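DNA polymerase sliding clamp (Archaeoglobus fulgidus, PDB 1RWZ) forms a ring-shaped homotrimer around DNA and probably serves as a moving platform that tethers DNA polymerase and other proteins during replication. Local coordinates at residues K130-A135 with E180-N185. Residues are numbered along the deposited sequence; the frame is centred on the assembly and turned at random.
Sequences KIVMDA and ELIEFN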
loop_
_atom_site.group_PDB
_atom_site.type_symbol
_atom_site.label_atom_id
_atom_site.label_comp_id
_atom_site.label_asym_id
_atom_site.label_seq_id
_atom_site.Cartn_x
_atom_site.Cartn_y
_atom_site.Cartn_z
ATOM N N LYS A 130 35.109 12.909 -5.757
ATOM C CA LYS A 130 34.644 11.771 -4.972
ATOM C C LYS A 130 33.739 12.323 -3.881
ATOM O O LYS A 130 34.165 13.149 -3.072
ATOM C CB LYS A 130 35.821 11.030 -4.338
ATOM C CG LYS A 130 35.393 9.798 -3.554
ATOM C CD LYS A 130 36.579 9.122 -2.887
ATOM C CE LYS A 130 36.119 7.958 -2.023
ATOM N NZ LYS A 130 37.270 7.323 -1.319
ATOM N N ILE A 131 32.494 11.859 -3.869
ATOM C CA ILE A 131 31.501 12.323 -2.911
ATOM C C ILE A 131 30.883 11.135 -2.187
ATOM O O ILE A 131 30.386 10.212 -2.828
ATOM C CB ILE A 131 30.363 13.096 -3.636
ATOM C CG1 ILE A 131 30.948 14.215 -4.504
ATOM C CG2 ILE A 131 29.396 13.680 -2.623
ATOM C CD1 ILE A 131 30.974 13.890 -5.990
ATOM N N VAL A 132 30.915 11.156 -0.857
ATOM C CA VAL A 132 30.331 10.073 -0.069
ATOM C C VAL A 132 29.175 10.646 0.747
ATOM O O VAL A 132 29.339 11.633 1.470
ATOM C CB VAL A 132 31.373 9.426 0.875
ATOM C CG1 VAL A 132 30.735 8.260 1.639
ATOM C CG2 VAL A 132 32.559 8.923 0.066
ATOM N N MET A 133 28.004 10.031 0.612
ATOM C CA MET A 133 26.807 10.498 1.303
ATOM C C MET A 133 25.858 9.347 1.590
ATOM O O MET A 133 26.139 8.194 1.265
ATOM C CB MET A 133 26.081 11.536 0.437
ATOM C CG MET A 133 25.612 10.988 -0.912
ATOM S SD MET A 133 24.891 12.250 -1.997
ATOM C CE MET A 133 23.459 12.688 -1.052
ATOM N N ASP A 134 24.729 9.670 2.209
ATOM C CA ASP A 134 23.718 8.667 2.510
ATOM C C ASP A 134 22.924 8.420 1.230
ATOM O O ASP A 134 22.496 9.368 0.578
ATOM C CB ASP A 134 22.773 9.178 3.590
ATOM C CG ASP A 134 21.713 8.164 3.950
ATOM O OD1 ASP A 134 22.009 7.256 4.752
ATOM O OD2 ASP A 134 20.590 8.267 3.416
ATOM N N ALA A 135 22.732 7.153 0.877
ATOM C CA ALA A 135 22.001 6.796 -0.338
ATOM C C ALA A 135 20.545 7.255 -0.298
ATOM O O ALA A 135 19.961 7.578 -1.335
ATOM C CB ALA A 135 22.068 5.293 -0.562
ATOM N N GLU A 180 28.751 18.839 5.351
ATOM C CA GLU A 180 27.517 18.056 5.394
ATOM C C GLU A 180 27.688 16.638 4.841
ATOM O O GLU A 180 26.914 15.738 5.163
ATOM C CB GLU A 180 26.416 18.773 4.605
ATOM C CG GLU A 180 25.998 20.116 5.196
ATOM C CD GLU A 180 24.947 20.825 4.358
ATOM O OE1 GLU A 180 25.250 21.199 3.201
ATOM O OE2 GLU A 180 23.818 21.010 4.860
ATOM N N LEU A 181 28.704 16.448 4.006
ATOM C CA LEU A 181 28.967 15.144 3.400
ATOM C C LEU A 181 29.788 14.256 4.326
ATOM O O LEU A 181 30.488 14.753 5.205
ATOM C CB LEU A 181 29.713 15.338 2.077
ATOM C CG LEU A 181 28.919 16.087 1.001
ATOM C CD1 LEU A 181 29.854 16.569 -0.099
ATOM C CD2 LEU A 181 27.841 15.164 0.443
ATOM N N ILE A 182 29.704 12.944 4.124
ATOM C CA ILE A 182 30.458 11.999 4.945
ATOM C C ILE A 182 31.940 12.099 4.590
ATOM O O ILE A 182 32.804 12.088 5.467
ATOM C CB ILE A 182 29.951 10.554 4.731
ATOM C CG1 ILE A 182 28.486 10.456 5.170
ATOM C CG2 ILE A 182 30.811 9.570 5.521
ATOM C CD1 ILE A 182 27.824 9.119 4.869
ATOM N N GLU A 183 32.224 12.195 3.294
ATOM C CA GLU A 183 33.586 12.335 2.787
ATOM C C GLU A 183 33.470 13.107 1.475
ATOM O O GLU A 183 32.526 12.898 0.716
ATOM C CB GLU A 183 34.232 10.964 2.545
ATOM C CG GLU A 183 35.637 11.051 1.955
ATOM C CD GLU A 183 36.299 9.695 1.757
ATOM O OE1 GLU A 183 37.330 9.641 1.053
ATOM O OE2 GLU A 183 35.798 8.686 2.304
ATOM N N PHE A 184 34.418 14.002 1.217
ATOM C CA PHE A 184 34.386 14.814 0.004
ATOM C C PHE A 184 35.790 15.321 -0.295
ATOM O O PHE A 184 36.465 15.836 0.594
ATOM C CB PHE A 184 33.441 15.996 0.212
ATOM C CG PHE A 184 33.290 16.879 -0.991
ATOM C CD1 PHE A 184 32.842 16.357 -2.204
ATOM C CD2 PHE A 184 33.560 18.242 -0.904
ATOM C CE1 PHE A 184 32.660 17.185 -3.315
ATOM C CE2 PHE A 184 33.383 19.077 -2.004
ATOM C CZ PHE A 184 32.932 18.547 -3.215
ATOM N N ASN A 185 36.225 15.197 -1.546
ATOM C CA ASN A 185 37.570 15.633 -1.903
ATOM C C ASN A 185 37.632 16.984 -2.618
ATOM O O ASN A 185 38.710 17.439 -2.998
ATOM C CB ASN A 185 38.255 14.544 -2.737
ATOM C CG ASN A 185 37.772 14.508 -4.171
ATOM O OD1 ASN A 185 36.670 14.954 -4.483
ATOM N ND2 ASN A 185 38.596 13.960 -5.051
#
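A classic beta bulge, at which Ile182 and Glu183 both face Val132, joins short strand 183-184, outermost in its sheet within this chain, antiparallel to strand 129-134 in the C-terminal domain of this PCNA subunit. Val132 O receives Ile182 N at 3.0 Å and, more weakly, Glu183 N, while Val132 N gives a 2.8 Å bond to Glu183 O. Farther along, Asn185 N bonds to Lys130 O, and the OD1 of Asn185 does the work of a backbone carbonyl, accepting Lys130 N at 2.9 Å from above the amide plane. The same OD1 accepts Gly187 N and ND2 reaches Pro128 O, so both ends of the amide are held.

On the face of Ile131 and Phe184, the branched end of Leu181 brings CD2 to both Ile131 CG2, at 3.7 Å, and Met133 CB; branched Ile131 also sets CG1 at the edge of the Phe184 ring, 3.6 Å from CE1. On the face of Val132 and Glu183, Val132 CG2 lies against Glu183 CB at 3.6 Å, its CG1 against Ile182 CB. Lys130 is partly exposed and Glu183 exposed, and long chains suit them: Lys130, CG anti to the backbone N (chi1 -178°) and extended beyond, crosses toward Glu183, likewise extended, and a loose salt bridge closes with NZ 3.3 Å from OE1.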